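Local coordinates for magnesium and cobalt efflux protein (Bordetella parapertussis, PDB 3JTF), which probably takes part in magnesium and cobalt ion transport, and is represented here by its CBS domain pair, which binds AMP, at residues B[51-62]-B[72-80]. Numbering follows the deposited sequence. Where two conformers were deposited one is given.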
ATOM      1  N   ILE B  51      -3.678  12.145 -17.937  1.00 14.32           N
ATOM      2  CA  ILE B  51      -3.148  11.069 -17.155  1.00 16.08           C
ATOM      3  C   ILE B  51      -2.548  10.023 -18.086  1.00 16.09           C
ATOM      4  O   ILE B  51      -3.218   9.547 -19.015  1.00 17.69           O
ATOM      5  CB  ILE B  51      -4.251  10.377 -16.325  1.00 17.32           C
ATOM      6  CG1 ILE B  51      -4.866  11.330 -15.330  1.00 19.11           C
ATOM      7  CG2 ILE B  51      -3.687   9.121 -15.544  1.00 16.78           C
ATOM      8  CD1 ILE B  51      -3.940  11.842 -14.339  1.00 20.77           C
ATOM      9  N   ILE B  52      -1.288   9.684 -17.871  1.00 15.22           N
ATOM     10  CA  ILE B  52      -0.599   8.742 -18.755  1.00 14.41           C
ATOM     11  C   ILE B  52      -0.342   7.414 -18.035  1.00 14.15           C
ATOM     12  O   ILE B  52       0.277   6.527 -18.594  1.00 14.62           O
ATOM     13  CB  ILE B  52       0.712   9.333 -19.321  1.00 14.10           C
ATOM     14  CG1 ILE B  52       1.653   9.773 -18.201  1.00 15.86           C
ATOM     15  CG2 ILE B  52       0.421  10.533 -20.300  1.00 13.85           C
ATOM     16  CD1 ILE B  52       3.116   9.851 -18.640  1.00 13.79           C
ATOM     17  N   GLY B  53      -0.805   7.304 -16.793  1.00 12.65           N
ATOM     18  CA  GLY B  53      -0.718   6.096 -16.045  1.00 13.51           C
ATOM     19  C   GLY B  53      -0.559   6.268 -14.545  1.00 13.21           C
ATOM     20  O   GLY B  53      -0.829   7.335 -14.013  1.00 13.29           O
ATOM     21  N   ILE B  54      -0.146   5.192 -13.887  1.00 13.67           N
ATOM     22  CA  ILE B  54       0.036   5.119 -12.450  1.00 15.03           C
ATOM     23  C   ILE B  54       1.455   4.684 -12.128  1.00 16.33           C
ATOM     24  O   ILE B  54       1.971   3.747 -12.722  1.00 15.78           O
ATOM     25  CB  ILE B  54      -0.888   4.083 -11.800  1.00 15.66           C
ATOM     26  CG1 ILE B  54      -2.338   4.277 -12.265  1.00 18.38           C
ATOM     27  CG2 ILE B  54      -0.738   4.140 -10.225  1.00 16.06           C
ATOM     28  CD1 ILE B  54      -3.007   5.575 -11.799  1.00 14.50           C
ATOM     29  N   LEU B  55       2.098   5.391 -11.205  1.00 16.97           N
ATOM     30  CA  LEU B  55       3.435   5.017 -10.761  1.00 17.29           C
ATOM     31  C   LEU B  55       3.320   4.454  -9.353  1.00 17.41           C
ATOM     32  O   LEU B  55       2.729   5.082  -8.478  1.00 15.96           O
ATOM     33  CB  LEU B  55       4.383   6.219 -10.741  1.00 17.09           C
ATOM     34  CG  LEU B  55       5.830   5.932 -10.259  1.00 18.81           C
ATOM     35  CD1 LEU B  55       6.567   5.048 -11.308  1.00 17.08           C
ATOM     36  CD2 LEU B  55       6.550   7.245 -10.093  1.00 18.99           C
ATOM     37  N   LEU B  56       3.854   3.251  -9.166  1.00 18.83           N
ATOM     38  CA  LEU B  56       4.064   2.688  -7.835  1.00 20.29           C
ATOM     39  C   LEU B  56       5.421   3.199  -7.332  1.00 19.95           C
ATOM     40  O   LEU B  56       6.455   2.951  -7.939  1.00 19.22           O
ATOM     41  CB  LEU B  56       4.024   1.152  -7.922  1.00 21.80           C
ATOM     42  CG  LEU B  56       4.175   0.334  -6.634  1.00 24.68           C
ATOM     43  CD1 LEU B  56       2.950   0.438  -5.653  1.00 25.33           C
ATOM     44  CD2 LEU B  56       4.480  -1.159  -6.992  1.00 25.38           C
ATOM     45  N   ALA B  57       5.409   3.928  -6.227  1.00 20.48           N
ATOM     46  CA  ALA B  57       6.606   4.601  -5.692  1.00 21.38           C
ATOM     47  C   ALA B  57       7.807   3.675  -5.550  1.00 21.96           C
ATOM     48  O   ALA B  57       8.920   4.081  -5.854  1.00 21.01           O
ATOM     49  CB  ALA B  57       6.320   5.192  -4.329  1.00 22.09           C
ATOM     50  N   LYS B  58       7.563   2.448  -5.104  1.00 21.76           N
ATOM     51  CA  LYS B  58       8.637   1.521  -4.832  1.00 22.84           C
ATOM     52  C   LYS B  58       9.396   1.102  -6.106  1.00 21.77           C
ATOM     53  O   LYS B  58      10.583   0.742  -6.039  1.00 21.66           O
ATOM     54  CB  LYS B  58       8.122   0.304  -4.054  1.00 23.85           C
ATOM     55  CG  LYS B  58       7.297  -0.664  -4.830  1.00 26.38           C
ATOM     56  CD  LYS B  58       6.744  -1.788  -3.896  1.00 33.08           C
ATOM     57  CE  LYS B  58       7.433  -3.138  -4.114  1.00 34.97           C
ATOM     58  NZ  LYS B  58       7.307  -4.016  -2.858  1.00 38.00           N
ATOM     59  N   ASP B  59       8.742   1.205  -7.257  1.00 20.83           N
ATOM     60  CA  ASP B  59       9.416   0.966  -8.526  1.00 20.54           C
ATOM     61  C   ASP B  59      10.568   1.922  -8.798  1.00 19.57           C
ATOM     62  O   ASP B  59      11.502   1.573  -9.552  1.00 18.64           O
ATOM     63  CB  ASP B  59       8.418   0.955  -9.685  1.00 21.70           C
ATOM     64  CG  ASP B  59       7.654  -0.370  -9.790  1.00 23.71           C
ATOM     65  OD1 ASP B  59       8.239  -1.374  -9.363  1.00 27.52           O
ATOM     66  OD2 ASP B  59       6.515  -0.421 -10.332  1.00 25.46           O
ATOM     67  N   LEU B  60      10.559   3.099  -8.188  1.00 18.38           N
ATOM     68  CA  LEU B  60      11.684   4.006  -8.399  1.00 19.52           C
ATOM     69  C   LEU B  60      12.989   3.456  -7.786  1.00 17.88           C
ATOM     70  O   LEU B  60      14.070   3.943  -8.113  1.00 19.36           O
ATOM     71  CB  LEU B  60      11.387   5.422  -7.881  1.00 19.64           C
ATOM     72  CG  LEU B  60      10.419   6.277  -8.719  1.00 22.76           C
ATOM     73  CD1 LEU B  60      10.310   7.670  -8.103  1.00 24.85           C
ATOM     74  CD2 LEU B  60      10.911   6.386 -10.162  1.00 21.06           C
ATOM     75  N   LEU B  61      12.894   2.448  -6.919  1.00 16.74           N
ATOM     76  CA  LEU B  61      14.094   1.784  -6.396  1.00 16.00           C
ATOM     77  C   LEU B  61      14.901   1.091  -7.492  1.00 16.09           C
ATOM     78  O   LEU B  61      16.062   0.790  -7.294  1.00 17.17           O
ATOM     79  CB  LEU B  61      13.745   0.763  -5.320  1.00 15.78           C
ATOM     80  CG  LEU B  61      13.214   1.414  -4.050  1.00 16.63           C
ATOM     81  CD1 LEU B  61      12.534   0.290  -3.167  1.00 17.42           C
ATOM     82  CD2 LEU B  61      14.320   2.169  -3.317  1.00 17.47           C
ATOM     83  N   ARG B  62      14.278   0.832  -8.629  1.00 16.14           N
ATOM     84  CA  ARG B  62      14.997   0.278  -9.777  1.00 16.87           C
ATOM     85  C   ARG B  62      16.088   1.187 -10.339  1.00 16.29           C
ATOM     86  O   ARG B  62      16.925   0.735 -11.101  1.00 14.99           O
ATOM     87  CB  ARG B  62      14.010  -0.073 -10.857  1.00 16.77           C
ATOM     88  CG  ARG B  62      13.081  -1.192 -10.476  1.00 18.14           C
ATOM     89  CD  ARG B  62      11.999  -1.311 -11.520  1.00 22.00           C
ATOM     90  NE  ARG B  62      10.923  -2.231 -11.163  1.00 27.20           N
ATOM     91  CZ  ARG B  62      10.909  -3.542 -11.396  1.00 31.00           C
ATOM     92  NH1 ARG B  62      11.933  -4.138 -11.973  1.00 31.78           N
ATOM     93  NH2 ARG B  62       9.846  -4.262 -11.042  1.00 34.38           N
ATOM     94  N   ARG B  72       9.499   6.880 -17.293  1.00 19.51           N
ATOM     95  CA  ARG B  72       8.340   6.674 -18.129  1.00 20.66           C
ATOM     96  C   ARG B  72       8.019   5.173 -18.311  1.00 20.48           C
ATOM     97  O   ARG B  72       6.863   4.772 -18.326  1.00 19.89           O
ATOM     98  CB  ARG B  72       8.540   7.435 -19.445  1.00 20.21           C
ATOM     99  CG  ARG B  72       7.332   7.622 -20.235  1.00 21.45           C
ATOM    100  CD  ARG B  72       7.676   8.309 -21.560  1.00 21.22           C
ATOM    101  NE  ARG B  72       7.959   9.723 -21.437  1.00 19.69           N
ATOM    102  CZ  ARG B  72       7.048  10.693 -21.509  1.00 19.41           C
ATOM    103  NH1 ARG B  72       5.746  10.416 -21.645  1.00 15.75           N
ATOM    104  NH2 ARG B  72       7.446  11.948 -21.434  1.00 18.48           N
ATOM    105  N   SER B  73       9.030   4.319 -18.336  1.00 21.59           N
ATOM    106  CA  SER B  73       8.762   2.878 -18.501  1.00 23.32           C
ATOM    107  C   SER B  73       8.209   2.224 -17.230  1.00 23.66           C
ATOM    108  O   SER B  73       7.632   1.132 -17.298  1.00 25.08           O
ATOM    109  CB  SER B  73       9.996   2.132 -19.008  1.00 23.74           C
ATOM    110  OG  SER B  73      11.069   2.294 -18.121  1.00 27.05           O
ATOM    111  N   LEU B  74       8.311   2.903 -16.093  1.00 22.84           N
ATOM    112  CA  LEU B  74       7.721   2.385 -14.848  1.00 22.43           C
ATOM    113  C   LEU B  74       6.230   2.684 -14.717  1.00 22.46           C
ATOM    114  O   LEU B  74       5.570   2.146 -13.846  1.00 23.26           O
ATOM    115  CB  LEU B  74       8.458   2.976 -13.643  1.00 22.83           C
ATOM    116  CG  LEU B  74       9.973   2.712 -13.525  1.00 23.56           C
ATOM    117  CD1 LEU B  74      10.545   3.396 -12.274  1.00 24.59           C
ATOM    118  CD2 LEU B  74      10.241   1.252 -13.438  1.00 24.05           C
ATOM    119  N   VAL B  75       5.711   3.605 -15.538  1.00 22.78           N
ATOM    120  CA  VAL B  75       4.341   4.092 -15.411  1.00 22.08           C
ATOM    121  C   VAL B  75       3.411   3.044 -16.047  1.00 22.72           C
ATOM    122  O   VAL B  75       3.547   2.735 -17.211  1.00 24.90           O
ATOM    123  CB  VAL B  75       4.181   5.478 -16.051  1.00 21.98           C
ATOM    124  CG1 VAL B  75       2.728   5.978 -15.924  1.00 20.11           C
ATOM    125  CG2 VAL B  75       5.154   6.486 -15.388  1.00 19.73           C
ATOM    126  N   ARG B  76       2.511   2.465 -15.270  1.00 22.04           N
ATOM    127  CA  ARG B  76       1.674   1.403 -15.797  0.50 21.76           C
ATOM    128  C   ARG B  76       0.333   1.998 -16.234  1.00 21.66           C
ATOM    129  O   ARG B  76      -0.100   3.018 -15.696  1.00 18.27           O
ATOM    130  CB  ARG B  76       1.492   0.320 -14.751  0.50 22.28           C
ATOM    131  CG  ARG B  76       2.818  -0.309 -14.296  0.50 24.90           C
ATOM    132  CD  ARG B  76       3.221  -1.576 -15.089  0.50 26.06           C
ATOM    133  NE  ARG B  76       3.340  -1.332 -16.516  0.50 27.72           N
ATOM    134  CZ  ARG B  76       4.438  -0.906 -17.135  0.50 28.76           C
ATOM    135  NH1 ARG B  76       4.400  -0.723 -18.443  0.50 28.71           N
ATOM    136  NH2 ARG B  76       5.564  -0.658 -16.470  0.50 28.60           N
ATOM    137  N   PRO B  77      -0.328   1.349 -17.225  1.00 20.61           N
ATOM    138  CA  PRO B  77      -1.625   1.892 -17.648  1.00 19.88           C
ATOM    139  C   PRO B  77      -2.617   1.964 -16.466  1.00 18.72           C
ATOM    140  O   PRO B  77      -2.658   1.073 -15.612  1.00 18.44           O
ATOM    141  CB  PRO B  77      -2.096   0.934 -18.741  1.00 21.06           C
ATOM    142  CG  PRO B  77      -0.870   0.161 -19.172  1.00 22.56           C
ATOM    143  CD  PRO B  77       0.035   0.127 -17.962  1.00 22.09           C
ATOM    144  N   ALA B  78      -3.368   3.054 -16.407  1.00 16.94           N
ATOM    145  CA  ALA B  78      -4.386   3.250 -15.402  1.00 16.33           C
ATOM    146  C   ALA B  78      -5.647   2.454 -15.793  1.00 15.92           C
ATOM    147  O   ALA B  78      -5.907   2.203 -16.958  1.00 16.21           O
ATOM    148  CB  ALA B  78      -4.721   4.692 -15.300  1.00 14.82           C
ATOM    149  N   VAL B  79      -6.400   2.052 -14.799  1.00 15.36           N
ATOM    150  CA  VAL B  79      -7.751   1.549 -15.026  1.00 15.89           C
ATOM    151  C   VAL B  79      -8.703   2.716 -14.805  1.00 15.58           C
ATOM    152  O   VAL B  79      -8.695   3.341 -13.726  1.00 15.40           O
ATOM    153  CB  VAL B  79      -8.052   0.394 -14.067  1.00 16.92           C
ATOM    154  CG1 VAL B  79      -9.401  -0.234 -14.377  1.00 15.66           C
ATOM    155  CG2 VAL B  79      -6.925  -0.689 -14.186  1.00 17.38           C
ATOM    156  N   PHE B  80      -9.472   3.059 -15.829  1.00 15.01           N
ATOM    157  CA  PHE B  80     -10.457   4.112 -15.742  1.00 15.66           C
ATOM    158  C   PHE B  80     -11.847   3.506 -15.534  1.00 16.71           C
ATOM    159  O   PHE B  80     -12.254   2.666 -16.302  1.00 15.27           O
ATOM    160  CB  PHE B  80     -10.479   4.987 -17.008  1.00 17.51           C
ATOM    161  CG  PHE B  80      -9.200   5.745 -17.237  1.00 16.44           C
ATOM    162  CD1 PHE B  80      -9.020   6.995 -16.676  1.00 18.57           C
ATOM    163  CD2 PHE B  80      -8.191   5.200 -18.008  1.00 17.38           C
ATOM    164  CE1 PHE B  80      -7.805   7.712 -16.844  1.00 19.18           C
ATOM    165  CE2 PHE B  80      -6.977   5.872 -18.184  1.00 18.53           C
ATOM    166  CZ  PHE B  80      -6.779   7.147 -17.595  1.00 18.35           C
TER
HETATM  167  O   HOH W   1       0.961   4.101 -19.101  1.00 42.36           O
HETATM  168  O   HOH W   2       4.930   1.642 -11.299  1.00 19.21           O
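Leu-74 makes the broadest contact, its two methyls divided between three partners of segment 51-62. CD1 lies 3.4 Å from the backbone O of Asp-59 and also meets CD2 of Leu-60, while CD2 is 3.7 Å from CD of Arg-62. With CG anti to the carbonyl carbon (chi1 -59°), the fork of Leu-74 points at the 3-10 segment 57-62, and CB stays behind against CD1 of Leu-55, whose side chain passes at a slant. The aliphatic part of Arg-62 runs extended to NE, where Asp-59 OD1 lies at the guanidinium edge, in plane, in a salt bridge whose NE to OD1 hydrogen bond is long and weak. The other carboxylate oxygen, OD2, takes a hydrogen bond from a water that also donates to Leu-74 O and accepts from Leu-56 N, so three bonds fix that water between the segments.

Val-75 turns CG1, anti to its N (chi1 179°), over the bare CA of Gly-53, and the 3.5 Å between CG1 and Gly-53 CA is a close approach for two carbons. Ile-54 and Arg-76 form a single antiparallel hydrogen-bonded pair: Ile-54 N reaches Arg-76 O at 2.8 Å, and Arg-76 N returns to Ile-54 O at 2.9 Å. Through this bridge the chain leading into strand 80-82, which belongs to the second CBS domain, is joined to edge strand 51-56 of the first, on the side away from strand 40-44.

Beyond the bridge, CG1 of Ile-54 rests on CB of Ala-78 at 3.9 Å; the same isoleucine touches Leu-101 and Ile-103 of the second CBS domain, and its side chain is about 8 Å from the bound AMP. At the other flank, Ile-52 CD1 meets the Arg-72 guanidinium, the side chains crossing nearly at right angles, while NH1 is salt-bridged to Glu-45.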